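Local coordinates for similar to hydroxylamine oxidoreductase (Kuenenia stuttgartiensis, PDB 6H5L), which probably acts as a multiheme oxidoreductase, belonging to a reducing complex of an anammox bacterium that carries electrons along chains of c-type hemes, at residues I180-Y192 and N399-K411. Sequence-based numbering, arbitrary orientation.
With HEC (heme c), chain F.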
loop_
_atom_site.group_PDB
_atom_site.type_symbol
_atom_site.label_atom_id
_atom_site.label_comp_id
_atom_site.label_asym_id
_atom_site.label_seq_id
_atom_site.Cartn_x
_atom_site.Cartn_y
_atom_site.Cartn_z
ATOM N N ILE A 180 10.879 1.886 59.672
ATOM C CA ILE A 180 10.410 1.407 60.969
ATOM C C ILE A 180 11.445 0.504 61.628
ATOM O O ILE A 180 11.488 0.402 62.861
ATOM C CB ILE A 180 9.051 0.694 60.837
ATOM C CG1 ILE A 180 8.367 0.591 62.202
ATOM C CG2 ILE A 180 9.220 -0.692 60.221
ATOM C CD1 ILE A 180 7.006 -0.063 62.157
ATOM N N VAL A 181 12.290 -0.153 60.843
ATOM C CA VAL A 181 13.286 -1.060 61.422
ATOM C C VAL A 181 14.358 -0.241 62.129
ATOM O O VAL A 181 14.722 0.848 61.646
ATOM C CB VAL A 181 13.890 -1.955 60.337
ATOM C CG1 VAL A 181 12.838 -2.929 59.818
ATOM C CG2 VAL A 181 14.452 -1.120 59.195
ATOM N N PRO A 182 14.878 -0.700 63.270
ATOM C CA PRO A 182 15.776 0.154 64.062
ATOM C C PRO A 182 17.146 0.358 63.441
ATOM O O PRO A 182 17.809 1.347 63.776
ATOM C CB PRO A 182 15.876 -0.591 65.399
ATOM C CG PRO A 182 15.634 -2.020 65.041
ATOM C CD PRO A 182 14.632 -2.000 63.918
ATOM N N TRP A 183 17.594 -0.529 62.553
ATOM C CA TRP A 183 18.929 -0.389 61.985
ATOM C C TRP A 183 19.004 0.662 60.885
ATOM O O TRP A 183 20.104 0.944 60.397
ATOM C CB TRP A 183 19.431 -1.736 61.456
ATOM C CG TRP A 183 18.511 -2.419 60.491
ATOM C CD1 TRP A 183 18.460 -2.243 59.138
ATOM C CD2 TRP A 183 17.524 -3.411 60.802
ATOM N NE1 TRP A 183 17.496 -3.056 58.590
ATOM C CE2 TRP A 183 16.906 -3.782 59.591
ATOM C CE3 TRP A 183 17.097 -4.014 61.989
ATOM C CZ2 TRP A 183 15.889 -4.732 59.532
ATOM C CZ3 TRP A 183 16.087 -4.957 61.929
ATOM C CH2 TRP A 183 15.492 -5.305 60.709
ATOM N N TYR A 184 17.875 1.251 60.487
ATOM C CA TYR A 184 17.923 2.385 59.569
ATOM C C TYR A 184 18.443 3.627 60.282
ATOM O O TYR A 184 19.395 4.269 59.822
ATOM C CB TYR A 184 16.535 2.639 58.973
ATOM C CG TYR A 184 16.503 3.656 57.843
ATOM C CD1 TYR A 184 16.546 5.021 58.105
ATOM C CD2 TYR A 184 16.409 3.249 56.517
ATOM C CE1 TYR A 184 16.515 5.949 57.081
ATOM C CE2 TYR A 184 16.374 4.173 55.485
ATOM C CZ TYR A 184 16.427 5.522 55.775
ATOM O OH TYR A 184 16.393 6.451 54.762
ATOM N N ALA A 185 17.824 3.981 61.412
ATOM C CA ALA A 185 18.261 5.151 62.167
ATOM C C ALA A 185 19.658 4.954 62.742
ATOM O O ALA A 185 20.440 5.907 62.828
ATOM C CB ALA A 185 17.265 5.455 63.284
ATOM N N GLU A 186 19.986 3.725 63.145
ATOM C CA GLU A 186 21.311 3.459 63.693
ATOM C C GLU A 186 22.394 3.698 62.649
ATOM O O GLU A 186 23.437 4.288 62.949
ATOM C CB GLU A 186 21.379 2.026 64.221
ATOM C CG GLU A 186 22.682 1.673 64.924
ATOM C CD GLU A 186 22.897 2.461 66.202
ATOM O OE1 GLU A 186 23.869 3.242 66.270
ATOM O OE2 GLU A 186 22.091 2.302 67.142
ATOM N N ALA A 187 22.164 3.246 61.413
ATOM C CA ALA A 187 23.120 3.516 60.343
ATOM C C ALA A 187 23.289 5.015 60.118
ATOM O O ALA A 187 24.402 5.488 59.855
ATOM C CB ALA A 187 22.681 2.819 59.055
ATOM N N ALA A 188 22.197 5.778 60.222
ATOM C CA ALA A 188 22.289 7.229 60.098
ATOM C C ALA A 188 23.016 7.852 61.282
ATOM O O ALA A 188 23.722 8.853 61.115
ATOM C CB ALA A 188 20.891 7.825 59.962
ATOM N N ARG A 189 22.863 7.273 62.475
ATOM C CA ARG A 189 23.605 7.752 63.638
ATOM C C ARG A 189 25.104 7.668 63.405
ATOM O O ARG A 189 25.854 8.558 63.819
ATOM C CB ARG A 189 23.228 6.937 64.874
ATOM C CG ARG A 189 21.993 7.398 65.623
ATOM C CD ARG A 189 21.626 6.362 66.673
ATOM N NE ARG A 189 21.472 6.925 68.010
ATOM C CZ ARG A 189 21.373 6.190 69.113
ATOM N NH1 ARG A 189 21.418 4.867 69.032
ATOM N NH2 ARG A 189 21.235 6.773 70.296
ATOM N N ARG A 190 25.558 6.601 62.753
ATOM C CA ARG A 190 26.977 6.341 62.570
ATOM C C ARG A 190 27.544 6.970 61.304
ATOM O O ARG A 190 28.718 6.748 60.992
ATOM C CB ARG A 190 27.228 4.830 62.564
ATOM C CG ARG A 190 26.494 4.112 63.682
ATOM C CD ARG A 190 27.090 2.754 63.981
ATOM N NE ARG A 190 26.574 2.227 65.240
ATOM C CZ ARG A 190 27.236 1.380 66.018
ATOM N NH1 ARG A 190 26.692 0.952 67.149
ATOM N NH2 ARG A 190 28.446 0.967 65.670
ATOM N N GLY A 191 26.745 7.738 60.572
ATOM C CA GLY A 191 27.220 8.415 59.385
ATOM C C GLY A 191 27.008 7.681 58.081
ATOM O O GLY A 191 27.616 8.060 57.074
ATOM N N TYR A 192 26.164 6.648 58.059
ATOM C CA TYR A 192 25.885 5.885 56.848
ATOM C C TYR A 192 24.440 6.057 56.392
ATOM O O TYR A 192 23.841 5.127 55.848
ATOM C CB TYR A 192 26.195 4.402 57.054
ATOM C CG TYR A 192 27.507 4.130 57.752
ATOM C CD1 TYR A 192 28.718 4.446 57.150
ATOM C CD2 TYR A 192 27.534 3.542 59.009
ATOM C CE1 TYR A 192 29.919 4.195 57.787
ATOM C CE2 TYR A 192 28.728 3.286 59.653
ATOM C CZ TYR A 192 29.918 3.614 59.037
ATOM O OH TYR A 192 31.110 3.360 59.675
ATOM N N ASN A 399 30.908 -7.743 75.428
ATOM C CA ASN A 399 32.038 -7.014 74.862
ATOM C C ASN A 399 31.818 -6.678 73.389
ATOM O O ASN A 399 32.742 -6.741 72.574
ATOM C CB ASN A 399 33.333 -7.801 75.043
ATOM C CG ASN A 399 33.722 -7.952 76.500
ATOM O OD1 ASN A 399 33.465 -8.984 77.120
ATOM N ND2 ASN A 399 34.339 -6.916 77.058
ATOM N N ARG A 400 30.588 -6.319 73.031
ATOM C CA ARG A 400 30.278 -5.875 71.681
ATOM C C ARG A 400 29.088 -4.928 71.748
ATOM O O ARG A 400 28.390 -4.846 72.763
ATOM C CB ARG A 400 29.999 -7.059 70.745
ATOM C CG ARG A 400 28.667 -7.757 70.968
ATOM C CD ARG A 400 28.572 -9.005 70.102
ATOM N NE ARG A 400 27.191 -9.401 69.843
ATOM C CZ ARG A 400 26.841 -10.369 69.003
ATOM N NH1 ARG A 400 27.772 -11.041 68.340
ATOM N NH2 ARG A 400 25.561 -10.666 68.822
ATOM N N ASP A 401 28.869 -4.206 70.649
ATOM C CA ASP A 401 27.780 -3.245 70.598
ATOM C C ASP A 401 26.438 -3.946 70.808
ATOM O O ASP A 401 26.273 -5.115 70.446
ATOM C CB ASP A 401 27.773 -2.508 69.259
ATOM C CG ASP A 401 28.695 -1.307 69.249
ATOM O OD1 ASP A 401 29.322 -1.027 70.292
ATOM O OD2 ASP A 401 28.796 -0.643 68.194
ATOM N N PRO A 402 25.464 -3.255 71.396
ATOM C CA PRO A 402 24.141 -3.866 71.583
ATOM C C PRO A 402 23.364 -3.972 70.282
ATOM O O PRO A 402 23.873 -3.615 69.214
ATOM C CB PRO A 402 23.455 -2.912 72.569
ATOM C CG PRO A 402 24.100 -1.594 72.308
ATOM C CD PRO A 402 25.535 -1.901 71.974
ATOM N N TYR A 403 22.136 -4.474 70.367
ATOM C CA TYR A 403 21.252 -4.496 69.211
ATOM C C TYR A 403 21.082 -3.074 68.677
ATOM O O TYR A 403 21.062 -2.118 69.461
ATOM C CB TYR A 403 19.898 -5.096 69.600
ATOM C CG TYR A 403 18.952 -5.349 68.447
ATOM C CD1 TYR A 403 19.034 -6.516 67.697
ATOM C CD2 TYR A 403 17.971 -4.425 68.115
ATOM C CE1 TYR A 403 18.166 -6.752 66.644
ATOM C CE2 TYR A 403 17.100 -4.651 67.064
ATOM C CZ TYR A 403 17.202 -5.817 66.332
ATOM O OH TYR A 403 16.337 -6.048 65.286
ATOM N N PRO A 404 20.980 -2.895 67.358
ATOM C CA PRO A 404 20.943 -1.537 66.797
ATOM C C PRO A 404 19.810 -0.701 67.379
ATOM O O PRO A 404 18.649 -1.115 67.396
ATOM C CB PRO A 404 20.757 -1.779 65.294
ATOM C CG PRO A 404 20.296 -3.201 65.172
ATOM C CD PRO A 404 20.951 -3.919 66.304
ATOM N N LEU A 405 20.176 0.484 67.879
ATOM C CA LEU A 405 19.224 1.459 68.417
ATOM C C LEU A 405 18.463 0.899 69.617
ATOM O O LEU A 405 17.247 1.060 69.735
ATOM C CB LEU A 405 18.256 1.937 67.332
ATOM C CG LEU A 405 17.687 3.347 67.492
ATOM C CD1 LEU A 405 18.702 4.385 67.049
ATOM C CD2 LEU A 405 16.398 3.492 66.712
ATOM N N SER A 406 19.188 0.242 70.526
ATOM C CA SER A 406 18.546 -0.328 71.706
ATOM C C SER A 406 18.004 0.752 72.634
ATOM O O SER A 406 16.987 0.536 73.304
ATOM C CB SER A 406 19.526 -1.229 72.457
ATOM O OG SER A 406 19.910 -2.340 71.667
ATOM N N ASP A 407 18.662 1.914 72.692
ATOM C CA ASP A 407 18.163 3.003 73.526
ATOM C C ASP A 407 16.864 3.571 72.969
ATOM O O ASP A 407 15.952 3.916 73.731
ATOM C CB ASP A 407 19.220 4.100 73.649
ATOM C CG ASP A 407 19.704 4.599 72.300
ATOM O OD1 ASP A 407 19.367 3.969 71.275
ATOM O OD2 ASP A 407 20.419 5.622 72.265
ATOM N N GLY A 408 16.762 3.679 71.642
ATOM C CA GLY A 408 15.535 4.169 71.041
ATOM C C GLY A 408 14.397 3.172 71.111
ATOM O O GLY A 408 13.230 3.563 71.196
ATOM N N ILE A 409 14.715 1.877 71.078
ATOM C CA ILE A 409 13.683 0.852 71.211
ATOM C C ILE A 409 13.028 0.936 72.584
ATOM O O ILE A 409 11.798 0.924 72.709
ATOM C CB ILE A 409 14.276 -0.544 70.949
ATOM C CG1 ILE A 409 14.640 -0.699 69.471
ATOM C CG2 ILE A 409 13.304 -1.632 71.385
ATOM C CD1 ILE A 409 15.524 -1.891 69.179
ATOM N N VAL A 410 13.846 1.021 73.636
ATOM C CA VAL A 410 13.315 1.126 74.992
ATOM C C VAL A 410 12.505 2.406 75.154
ATOM O O VAL A 410 11.444 2.412 75.790
ATOM C CB VAL A 410 14.459 1.046 76.021
ATOM C CG1 VAL A 410 13.925 1.247 77.432
ATOM C CG2 VAL A 410 15.180 -0.285 75.903
ATOM N N LYS A 411 12.987 3.508 74.574
ATOM C CA LYS A 411 12.350 4.798 74.809
ATOM C C LYS A 411 11.075 4.966 73.987
ATOM O O LYS A 411 10.106 5.571 74.461
ATOM C CB LYS A 411 13.330 5.930 74.509
ATOM C CG LYS A 411 13.087 7.172 75.349
ATOM C CD LYS A 411 13.325 8.448 74.560
ATOM C CE LYS A 411 12.868 9.665 75.351
ATOM N NZ LYS A 411 12.859 10.906 74.527
HETATM FE FE HEC F . 13.271 -3.632 51.338
HETATM C CHA HEC F . 11.319 -6.334 51.955
HETATM C CHB HEC F . 13.481 -2.855 54.566
HETATM C CHC HEC F . 16.139 -1.710 50.698
HETATM C CHD HEC F . 12.723 -3.820 48.002
HETATM N NA HEC F . 12.514 -4.443 52.964
HETATM C C1A HEC F . 11.747 -5.589 53.039
HETATM C C2A HEC F . 11.495 -5.847 54.448
HETATM C C3A HEC F . 12.091 -4.884 55.160
HETATM C C4A HEC F . 12.747 -3.977 54.242
HETATM C CMA HEC F . 12.082 -4.758 56.699
HETATM C CAA HEC F . 10.681 -7.014 55.051
HETATM C CBA HEC F . 9.244 -6.976 54.545
HETATM C CGA HEC F . 8.409 -6.140 55.477
HETATM O O1A HEC F . 7.731 -5.211 54.973
HETATM O O2A HEC F . 8.429 -6.388 56.711
HETATM N NB HEC F . 14.556 -2.417 52.424
HETATM C C1B HEC F . 14.518 -2.371 53.797
HETATM C C2B HEC F . 15.739 -1.753 54.273
HETATM C C3B HEC F . 16.488 -1.430 53.189
HETATM C C4B HEC F . 15.743 -1.849 52.014
HETATM C CMB HEC F . 15.996 -1.557 55.787
HETATM C CAB HEC F . 17.881 -0.749 53.043
HETATM C CBB HEC F . 18.385 0.092 54.240
HETATM N NC HEC F . 14.242 -2.855 49.657
HETATM C C1C HEC F . 15.440 -2.167 49.602
HETATM C C2C HEC F . 15.874 -2.116 48.215
HETATM C C3C HEC F . 14.873 -2.604 47.460
HETATM C C4C HEC F . 13.865 -3.137 48.358
HETATM C CMC HEC F . 17.095 -1.307 47.715
HETATM C CAC HEC F . 14.813 -2.698 45.914
HETATM C CBC HEC F . 15.948 -3.584 45.360
HETATM N ND HEC F . 12.186 -4.903 50.153
HETATM C C1D HEC F . 12.083 -4.768 48.773
HETATM C C2D HEC F . 11.192 -5.792 48.274
HETATM C C3D HEC F . 10.745 -6.585 49.516
HETATM C C4D HEC F . 11.418 -5.958 50.631
HETATM C CMD HEC F . 10.789 -6.009 46.799
HETATM C CAD HEC F . 9.791 -7.799 49.593
HETATM C CBD HEC F . 10.220 -8.894 48.621
HETATM C CGD HEC F . 9.257 -10.045 48.729
HETATM O O1D HEC F . 8.443 -10.040 49.685
HETATM O O2D HEC F . 9.307 -10.962 47.870
HETATM O O HOH W 1 14.683 -5.184 51.121
#
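Arg-190 and Asp-401 form an end-on salt bridge: NH1 lies 2.8 Å and NH2 3.0 Å from the same oxygen, Asp-401 OD2, which sits in the guanidinium plane, while the carboxylate is turned 73° from that plane. The extended chain of Arg-190 also brings NE to Glu-186 OE1 at 3.1 Å in a nearly straight bond (175°), fixing the guanidinium's rotation. A methionine here would probably leave Asp-401 OD2 without its cationic mate and Glu-186 OE1 without the NE bond, though OE2 would still be held by Arg-189. Arg-189 forms a salt bridge to Asp-407, its guanidinium turned 36° from the carboxylate, while NH1 also reaches Glu-186 OE2, completing a five-residue network. That OE2 takes a weak hydrogen bond from Leu-405 N (2.7 Å), so one carboxylate joins both arginines to the backbone at the N-cap of helix 406-412.

Apolar contacts occupy the first half of helix 182-189. Pro-182 CG meets Tyr-403 CE2 at 3.6 Å and its CB faces Ile-409 CD1; Leu-405 CD2 reaches Ala-185 CB at 4.0 Å. The Tyr-403 hydroxyl approaches the Trp-183 ring in plane at its edge, but hydrogen-bonds to Leu-440 O.

Trp-183 and Val-181 also line a heme c pocket, with Trp-183 NE1 3.5 Å from methyl CMB. The contact thus joins a heme-pocket helix to the type II turn 403-406 leading into helix 406-412, with helix 443-446 packing on Trp-183 and Pro-404 and helix 420-429 on Ile-409.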